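Epimerase family protein SDR39U1 (Homo sapiens, PDB 4B4O) probably acts as an NADP-dependent oxidoreductase of the short-chain dehydrogenase/reductase family and binds NADPH. Local coordinates at residues 76-81 against 133-138; 84-89 against 103-108. The protein carries 3 engineered substitutions. One frame throughout, in Å; residues are numbered along the deposited sequence. Where two conformers were deposited one is given.

In the fold
Both contacts lie in the Rossmann-type part of the chain and start from one helix, 72-95. Residues 76-81 come first, on its N-terminal part, and 84-89 follow on the same helix. The chain then turns back into strand 102-108, where 103-108 packs against 84-89; this closes the shorter loop, that of contact 2. Continuing past the strand, the chain enters helix 131-143, and 133-138 returns to 76-81, closing the longer loop of contact 1 around the first. Contact 2 thus ties helix to sheet and contact 1 helix to neighbouring helix. They touch through Val136 and Thr107, and both reach the bound NADPH.

Contact 1 of 2, residues 76-81 against 133-138; sequences KEVLGS and SNLVTK. Engineered in segment 76-81: Leu79 (natural residue Ile). With NDP (NADPH dihydro-nicotinamide-adenine-dinucleotide phosphate), chain I.
Leu135 packs against Val78 and Leu79, consecutive residues of helix 72-95, the second an engineered leucine where the natural protein has isoleucine. The CB of Leu135 points at this helix, and with CG anti to the backbone N (chi1 172°) the side chain runs on to fork at CG. CB and CG themselves stay just beyond close packing; the two methyls do the touching. CD1 lies 3.3 Å from Leu79 CD1 and also reaches the backbone, 3.8 Å from Leu79 CA. The other branch, CD2, meets the buried Val78 at its CG1, 4.2 Å away. The two leucines pass alongside each other in opposite directions. Leu79 CD1 has a second neighbour at the solvent edge, where the aliphatic part of Lys138 comes alongside, with CD 4.3 Å away.

The two helices flank the same face of the Rossmann sheet, following the neighbouring parallel strands 54-57 and 102-108. They run nearly parallel, their axes inclined by 24°; no hydrogen bond joins the two segments, and the side-chain contacts are between carbon atoms.

Helix 72-95 turns another flank to the cofactor. Glu77 is an NADP(+)-binding residue, and its carbonyl oxygen takes two donors from Ser81: the amide and the hydroxyl, OG being 2.8 Å from Glu77 O and in the carbonyl plane. OG is also bonded to Glu61 N, which helps fix the serine's rotation. Ser81 CB, set by the helix backbone, lies 3.5 Å from N6A of the NADPH adenine. Val78 O is bonded to NH1 of Arg82, whose NH2 reaches NADPH.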
loop_
_atom_site.group_PDB
_atom_site.type_symbol
_atom_site.label_atom_id
_atom_site.label_comp_id
_atom_site.label_asym_id
_atom_site.label_seq_id
_atom_site.Cartn_x
_atom_site.Cartn_y
_atom_site.Cartn_z
ATOM N N LYS A 76 1.509 9.271 -16.727
ATOM C CA LYS A 76 0.077 9.400 -16.974
ATOM C C LYS A 76 -0.674 8.140 -16.570
ATOM O O LYS A 76 -1.749 8.246 -16.006
ATOM C CB LYS A 76 -0.210 9.783 -18.433
ATOM C CG LYS A 76 -0.182 11.298 -18.672
ATOM N N GLU A 77 -0.123 6.960 -16.858
ATOM C CA GLU A 77 -0.747 5.690 -16.441
ATOM C C GLU A 77 -0.740 5.517 -14.906
ATOM O O GLU A 77 -1.702 5.006 -14.341
ATOM C CB GLU A 77 -0.077 4.466 -17.127
ATOM C CG GLU A 77 -0.753 3.934 -18.411
ATOM C CD GLU A 77 0.238 3.532 -19.520
ATOM O OE1 GLU A 77 1.229 2.837 -19.208
ATOM O OE2 GLU A 77 0.036 3.899 -20.704
ATOM N N VAL A 78 0.340 5.920 -14.242
ATOM C CA VAL A 78 0.412 5.763 -12.792
ATOM C C VAL A 78 -0.711 6.579 -12.170
ATOM O O VAL A 78 -1.444 6.092 -11.313
ATOM C CB VAL A 78 1.782 6.203 -12.221
ATOM C CG1 VAL A 78 1.713 6.459 -10.710
ATOM C CG2 VAL A 78 2.864 5.184 -12.551
ATOM N N LEU A 79 -0.852 7.816 -12.640
ATOM C CA LEU A 79 -1.857 8.755 -12.151
ATOM C C LEU A 79 -3.261 8.355 -12.578
ATOM O O LEU A 79 -4.141 8.158 -11.730
ATOM C CB LEU A 79 -1.536 10.160 -12.664
ATOM C CG LEU A 79 -2.302 11.354 -12.063
ATOM C CD1 LEU A 79 -2.125 11.454 -10.555
ATOM C CD2 LEU A 79 -1.915 12.672 -12.752
ATOM N N GLY A 80 -3.457 8.172 -13.880
ATOM C CA GLY A 80 -4.770 7.856 -14.429
ATOM C C GLY A 80 -5.367 6.569 -13.903
ATOM O O GLY A 80 -6.547 6.510 -13.602
ATOM N N SER A 81 -4.555 5.522 -13.801
ATOM C CA SER A 81 -5.032 4.240 -13.308
ATOM C C SER A 81 -5.623 4.349 -11.902
ATOM O O SER A 81 -6.583 3.671 -11.582
ATOM C CB SER A 81 -3.901 3.186 -13.337
ATOM O OG SER A 81 -2.882 3.467 -12.390
ATOM N N SER A 133 3.533 12.817 -3.750
ATOM C CA SER A 133 2.718 13.483 -2.741
ATOM C C SER A 133 1.477 14.103 -3.401
ATOM O O SER A 133 0.368 13.921 -2.907
ATOM C CB SER A 133 3.539 14.526 -1.967
ATOM O OG SER A 133 4.214 15.419 -2.826
ATOM N N ASN A 134 1.659 14.802 -4.525
ATOM C CA ASN A 134 0.526 15.292 -5.303
ATOM C C ASN A 134 -0.390 14.151 -5.745
ATOM O O ASN A 134 -1.613 14.295 -5.756
ATOM C CB ASN A 134 0.983 16.099 -6.530
ATOM C CG ASN A 134 1.405 17.524 -6.161
ATOM O OD1 ASN A 134 0.657 18.227 -5.475
ATOM N ND2 ASN A 134 2.601 17.968 -6.606
ATOM N N LEU A 135 0.197 13.022 -6.120
ATOM C CA LEU A 135 -0.613 11.863 -6.482
ATOM C C LEU A 135 -1.565 11.517 -5.325
ATOM O O LEU A 135 -2.757 11.433 -5.513
ATOM C CB LEU A 135 0.274 10.653 -6.861
ATOM C CG LEU A 135 -0.397 9.277 -7.094
ATOM C CD1 LEU A 135 -1.157 9.175 -8.405
ATOM C CD2 LEU A 135 0.632 8.163 -6.999
ATOM N N VAL A 136 -1.029 11.349 -4.132
ATOM C CA VAL A 136 -1.831 10.917 -3.004
ATOM C C VAL A 136 -2.959 11.908 -2.778
ATOM O O VAL A 136 -4.083 11.503 -2.543
ATOM C CB VAL A 136 -0.975 10.651 -1.723
ATOM C CG1 VAL A 136 -1.860 10.380 -0.517
ATOM C CG2 VAL A 136 -0.004 9.478 -1.942
ATOM N N THR A 137 -2.685 13.208 -2.867
ATOM C CA THR A 137 -3.754 14.221 -2.669
ATOM C C THR A 137 -4.911 14.005 -3.644
ATOM O O THR A 137 -6.061 13.904 -3.251
ATOM C CB THR A 137 -3.224 15.689 -2.783
ATOM O OG1 THR A 137 -2.276 15.940 -1.750
ATOM C CG2 THR A 137 -4.344 16.711 -2.662
ATOM N N LYS A 138 -4.584 13.907 -4.917
ATOM C CA LYS A 138 -5.591 13.764 -5.984
ATOM C C LYS A 138 -6.324 12.432 -5.879
ATOM O O LYS A 138 -7.518 12.342 -6.093
ATOM C CB LYS A 138 -4.938 13.882 -7.371
ATOM C CG LYS A 138 -4.474 15.280 -7.723
ATOM C CD LYS A 138 -3.347 15.206 -8.740
ATOM C CE LYS A 138 -3.160 16.519 -9.499
ATOM N NZ LYS A 138 -1.759 16.625 -9.997
HETATM P PA NDP I . -0.247 -4.758 -7.454
HETATM O O1A NDP I . 0.501 -4.153 -8.666
HETATM O O2A NDP I . 0.082 -6.185 -6.968
HETATM O O5B NDP I . -1.856 -4.857 -7.707
HETATM C C5B NDP I . -2.429 -3.851 -8.536
HETATM C C4B NDP I . -3.674 -4.418 -9.169
HETATM O O4B NDP I . -4.343 -3.335 -9.812
HETATM C C3B NDP I . -3.343 -5.480 -10.223
HETATM O O3B NDP I . -3.593 -6.841 -9.769
HETATM C C2B NDP I . -4.260 -5.142 -11.389
HETATM O O2B NDP I . -5.458 -5.903 -11.363
HETATM C C1B NDP I . -4.660 -3.719 -11.142
HETATM N N9A NDP I . -3.869 -2.907 -12.069
HETATM C C8A NDP I . -2.539 -2.950 -12.406
HETATM N N7A NDP I . -2.290 -1.989 -13.393
HETATM C C5A NDP I . -3.469 -1.367 -13.663
HETATM C C6A NDP I . -3.951 -0.295 -14.539
HETATM N N6A NDP I . -3.115 0.379 -15.356
HETATM N N1A NDP I . -5.260 0.030 -14.506
HETATM C C2A NDP I . -6.114 -0.647 -13.685
HETATM N N3A NDP I . -5.747 -1.623 -12.830
HETATM C C4A NDP I . -4.483 -1.981 -12.788
HETATM O O3 NDP I . -0.013 -3.622 -6.325
HETATM P PN NDP I . -0.076 -3.904 -4.740
HETATM O O1N NDP I . -1.079 -5.018 -4.481
HETATM O O2N NDP I . 1.315 -4.084 -4.211
HETATM O O5D NDP I . -0.641 -2.468 -4.165
HETATM C C5D NDP I . -1.991 -2.139 -4.565
HETATM C C4D NDP I . -2.284 -0.661 -4.407
HETATM O O4D NDP I . -1.667 -0.285 -3.182
HETATM C C3D NDP I . -1.659 0.243 -5.489
HETATM O O3D NDP I . -2.577 1.326 -5.842
HETATM C C2D NDP I . -0.360 0.744 -4.848
HETATM O O2D NDP I . 0.065 2.079 -5.148
HETATM C C1D NDP I . -0.733 0.777 -3.389
HETATM N N1N NDP I . 0.425 0.665 -2.483
HETATM C C2N NDP I . 1.252 -0.388 -2.531
HETATM C C3N NDP I . 2.329 -0.480 -1.678
HETATM C C7N NDP I . 3.206 -1.674 -1.762
HETATM O O7N NDP I . 2.773 -2.664 -2.348
HETATM N N7N NDP I . 4.419 -1.673 -1.217
HETATM C C4N NDP I . 2.586 0.556 -0.638
HETATM C C5N NDP I . 1.621 1.649 -0.664
HETATM C C6N NDP I . 0.584 1.651 -1.578
HETATM P P2B NDP I . -6.045 -6.535 -12.777
HETATM O O1X NDP I . -6.699 -5.384 -13.512
HETATM O O2X NDP I . -4.836 -7.138 -13.554
HETATM O O3X NDP I . -7.046 -7.522 -12.125
#

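Contact 2 of 2, residues 84-89 against 103-108. With NDP (NADPH dihydro-nicotinamide-adenine-dinucleotide phosphate), chain I.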
loop_
_atom_site.group_PDB
_atom_site.type_symbol
_atom_site.label_atom_id
_atom_site.label_comp_id
_atom_site.label_asym_id
_atom_site.label_seq_id
_atom_site.Cartn_x
_atom_site.Cartn_y
_atom_site.Cartn_z
ATOM N N GLU A 84 -8.900 7.195 -12.037
ATOM C CA GLU A 84 -10.062 6.739 -12.804
ATOM C C GLU A 84 -10.757 5.602 -12.095
ATOM O O GLU A 84 -11.956 5.671 -11.891
ATOM C CB GLU A 84 -9.699 6.353 -14.240
ATOM C CG GLU A 84 -9.300 7.552 -15.071
ATOM C CD GLU A 84 -8.731 7.192 -16.442
ATOM O OE1 GLU A 84 -9.128 6.135 -17.025
ATOM O OE2 GLU A 84 -7.939 8.017 -16.984
ATOM N N THR A 85 -10.022 4.568 -11.704
ATOM C CA THR A 85 -10.638 3.445 -10.978
ATOM C C THR A 85 -11.272 3.911 -9.668
ATOM O O THR A 85 -12.402 3.547 -9.361
ATOM C CB THR A 85 -9.659 2.293 -10.678
ATOM O OG1 THR A 85 -8.600 2.764 -9.839
ATOM C CG2 THR A 85 -9.123 1.701 -11.973
ATOM N N THR A 86 -10.572 4.759 -8.930
ATOM C CA THR A 86 -11.116 5.275 -7.682
ATOM C C THR A 86 -12.401 6.083 -7.919
ATOM O O THR A 86 -13.388 5.931 -7.207
ATOM C CB THR A 86 -10.063 6.111 -6.916
ATOM O OG1 THR A 86 -8.922 5.294 -6.643
ATOM C CG2 THR A 86 -10.623 6.666 -5.586
ATOM N N GLN A 87 -12.383 6.937 -8.923
ATOM C CA GLN A 87 -13.522 7.823 -9.202
ATOM C C GLN A 87 -14.713 7.010 -9.648
ATOM O O GLN A 87 -15.849 7.298 -9.292
ATOM C CB GLN A 87 -13.116 8.858 -10.254
ATOM C CG GLN A 87 -14.213 9.824 -10.662
ATOM C CD GLN A 87 -13.784 11.298 -10.553
ATOM O OE1 GLN A 87 -13.902 12.095 -11.517
ATOM N NE2 GLN A 87 -13.294 11.673 -9.365
ATOM N N LEU A 88 -14.438 5.953 -10.400
ATOM C CA LEU A 88 -15.480 5.101 -10.956
ATOM C C LEU A 88 -16.215 4.377 -9.837
ATOM O O LEU A 88 -17.435 4.230 -9.870
ATOM C CB LEU A 88 -14.858 4.085 -11.917
ATOM C CG LEU A 88 -15.600 3.710 -13.212
ATOM C CD1 LEU A 88 -16.464 4.806 -13.816
ATOM C CD2 LEU A 88 -14.542 3.246 -14.228
ATOM N N LEU A 89 -15.456 3.914 -8.854
ATOM C CA LEU A 89 -16.025 3.290 -7.670
ATOM C C LEU A 89 -16.795 4.294 -6.825
ATOM O O LEU A 89 -17.906 4.011 -6.363
ATOM C CB LEU A 89 -14.922 2.626 -6.826
ATOM C CG LEU A 89 -14.638 1.157 -7.161
ATOM C CD1 LEU A 89 -13.371 0.606 -6.504
ATOM C CD2 LEU A 89 -15.858 0.332 -6.783
ATOM N N TRP A 103 -16.139 2.267 2.863
ATOM C CA TRP A 103 -15.361 2.547 1.622
ATOM C C TRP A 103 -13.939 2.899 1.975
ATOM O O TRP A 103 -13.684 3.902 2.629
ATOM C CB TRP A 103 -16.023 3.689 0.861
ATOM C CG TRP A 103 -15.264 4.398 -0.257
ATOM C CD1 TRP A 103 -15.172 5.761 -0.451
ATOM C CD2 TRP A 103 -14.578 3.824 -1.425
ATOM N NE1 TRP A 103 -14.482 6.060 -1.594
ATOM C CE2 TRP A 103 -14.100 4.959 -2.223
ATOM C CE3 TRP A 103 -14.306 2.543 -1.868
ATOM C CZ2 TRP A 103 -13.375 4.791 -3.390
ATOM C CZ3 TRP A 103 -13.582 2.388 -3.056
ATOM C CH2 TRP A 103 -13.116 3.487 -3.789
ATOM N N VAL A 104 -13.010 2.043 1.578
ATOM C CA VAL A 104 -11.639 2.127 2.044
ATOM C C VAL A 104 -10.671 2.201 0.883
ATOM O O VAL A 104 -10.744 1.383 -0.025
ATOM C CB VAL A 104 -11.305 0.901 2.884
ATOM C CG1 VAL A 104 -9.898 1.033 3.457
ATOM C CG2 VAL A 104 -12.384 0.725 3.951
ATOM N N LEU A 105 -9.767 3.181 0.921
ATOM C CA LEU A 105 -8.751 3.359 -0.124
ATOM C C LEU A 105 -7.376 3.163 0.449
ATOM O O LEU A 105 -7.124 3.497 1.612
ATOM C CB LEU A 105 -8.829 4.769 -0.705
ATOM C CG LEU A 105 -7.896 5.037 -1.883
ATOM C CD1 LEU A 105 -8.150 4.049 -3.017
ATOM C CD2 LEU A 105 -8.103 6.456 -2.375
ATOM N N VAL A 106 -6.493 2.569 -0.350
ATOM C CA VAL A 106 -5.084 2.461 0.025
ATOM C C VAL A 106 -4.328 3.478 -0.788
ATOM O O VAL A 106 -4.418 3.493 -2.017
ATOM C CB VAL A 106 -4.483 1.052 -0.227
ATOM C CG1 VAL A 106 -2.965 1.084 -0.143
ATOM C CG2 VAL A 106 -5.021 0.029 0.764
ATOM N N THR A 107 -3.604 4.357 -0.102
ATOM C CA THR A 107 -2.647 5.239 -0.776
ATOM C C THR A 107 -1.285 5.040 -0.092
ATOM O O THR A 107 -0.974 3.913 0.329
ATOM C CB THR A 107 -3.144 6.688 -0.805
ATOM O OG1 THR A 107 -3.140 7.237 0.519
ATOM C CG2 THR A 107 -4.562 6.750 -1.355
ATOM N N GLY A 108 -0.466 6.078 -0.007
ATOM C CA GLY A 108 0.921 5.890 0.401
ATOM C C GLY A 108 1.492 6.931 1.333
ATOM O O GLY A 108 1.014 8.051 1.414
HETATM P PA NDP I . -0.247 -4.758 -7.454
HETATM O O1A NDP I . 0.501 -4.153 -8.666
HETATM O O2A NDP I . 0.082 -6.185 -6.968
HETATM O O5B NDP I . -1.856 -4.857 -7.707
HETATM C C5B NDP I . -2.429 -3.851 -8.536
HETATM C C4B NDP I . -3.674 -4.418 -9.169
HETATM O O4B NDP I . -4.343 -3.335 -9.812
HETATM C C3B NDP I . -3.343 -5.480 -10.223
HETATM O O3B NDP I . -3.593 -6.841 -9.769
HETATM C C2B NDP I . -4.260 -5.142 -11.389
HETATM O O2B NDP I . -5.458 -5.903 -11.363
HETATM C C1B NDP I . -4.660 -3.719 -11.142
HETATM N N9A NDP I . -3.869 -2.907 -12.069
HETATM C C8A NDP I . -2.539 -2.950 -12.406
HETATM N N7A NDP I . -2.290 -1.989 -13.393
HETATM C C5A NDP I . -3.469 -1.367 -13.663
HETATM C C6A NDP I . -3.951 -0.295 -14.539
HETATM N N6A NDP I . -3.115 0.379 -15.356
HETATM N N1A NDP I . -5.260 0.030 -14.506
HETATM C C2A NDP I . -6.114 -0.647 -13.685
HETATM N N3A NDP I . -5.747 -1.623 -12.830
HETATM C C4A NDP I . -4.483 -1.981 -12.788
HETATM O O3 NDP I . -0.013 -3.622 -6.325
HETATM P PN NDP I . -0.076 -3.904 -4.740
HETATM O O1N NDP I . -1.079 -5.018 -4.481
HETATM O O2N NDP I . 1.315 -4.084 -4.211
HETATM O O5D NDP I . -0.641 -2.468 -4.165
HETATM C C5D NDP I . -1.991 -2.139 -4.565
HETATM C C4D NDP I . -2.284 -0.661 -4.407
HETATM O O4D NDP I . -1.667 -0.285 -3.182
HETATM C C3D NDP I . -1.659 0.243 -5.489
HETATM O O3D NDP I . -2.577 1.326 -5.842
HETATM C C2D NDP I . -0.360 0.744 -4.848
HETATM O O2D NDP I . 0.065 2.079 -5.148
HETATM C C1D NDP I . -0.733 0.777 -3.389
HETATM N N1N NDP I . 0.425 0.665 -2.483
HETATM C C2N NDP I . 1.252 -0.388 -2.531
HETATM C C3N NDP I . 2.329 -0.480 -1.678
HETATM C C7N NDP I . 3.206 -1.674 -1.762
HETATM O O7N NDP I . 2.773 -2.664 -2.348
HETATM N N7N NDP I . 4.419 -1.673 -1.217
HETATM C C4N NDP I . 2.586 0.556 -0.638
HETATM C C5N NDP I . 1.621 1.649 -0.664
HETATM C C6N NDP I . 0.584 1.651 -1.578
HETATM P P2B NDP I . -6.045 -6.535 -12.777
HETATM O O1X NDP I . -6.699 -5.384 -13.512
HETATM O O2X NDP I . -4.836 -7.138 -13.554
HETATM O O3X NDP I . -7.046 -7.522 -12.125
#
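Trp103 brings the six-membered part of its indole up to Leu89 and Thr86 of the helix. CH2 is 3.6 Å from Leu89 CB, and CZ3 lies 3.9 Å from Leu89 CD1, so that leucine meets the ring with both the root and one methyl of its side chain. The adjacent ring atom, CZ2, has Thr86 CG2 and Thr86 O as neighbours, with the threonine side chain crossing that of the tryptophan at about a right angle. The tryptophan CB points toward the helix, and with CG anti to the backbone N (chi1 165°) the indole continues beside the carbonyl carbon; its pyrrole NE1 is bonded to the carbonyl oxygen of Ala143 in helix 131-143. Replacing the indole by an alanine is likely to open a gap beside Leu89 and Thr86 and to deprive Ala143 O of its NE1-H donor.

One strand repeat further on, Leu105 reaches Thr86 tip to tip: CD1 comes within 3.9 Å of OG1, and CD2 within 4.1 Å of CG2. The threonine hydroxyl has its polar partners elsewhere, in Arg82 O on the preceding turn and Asn57 ND2 of strand 54-57, so the buried OG1 is satisfied although it faces a methyl.

On the other face of the strand, Val106 CG1 packs 3.6 Å from O4D of the nicotinamide ribose. At the C-terminal end of the strand, Thr107 O approaches C6N of the nicotinamide at 3.3 Å. The helix runs antiparallel to the strand, at 173°, and joins it to the adjacent parallel strand 54-57: a beta-alpha-beta crossover of the Rossmann fold, with the dinucleotide bound at the C-terminal edge of its sheet.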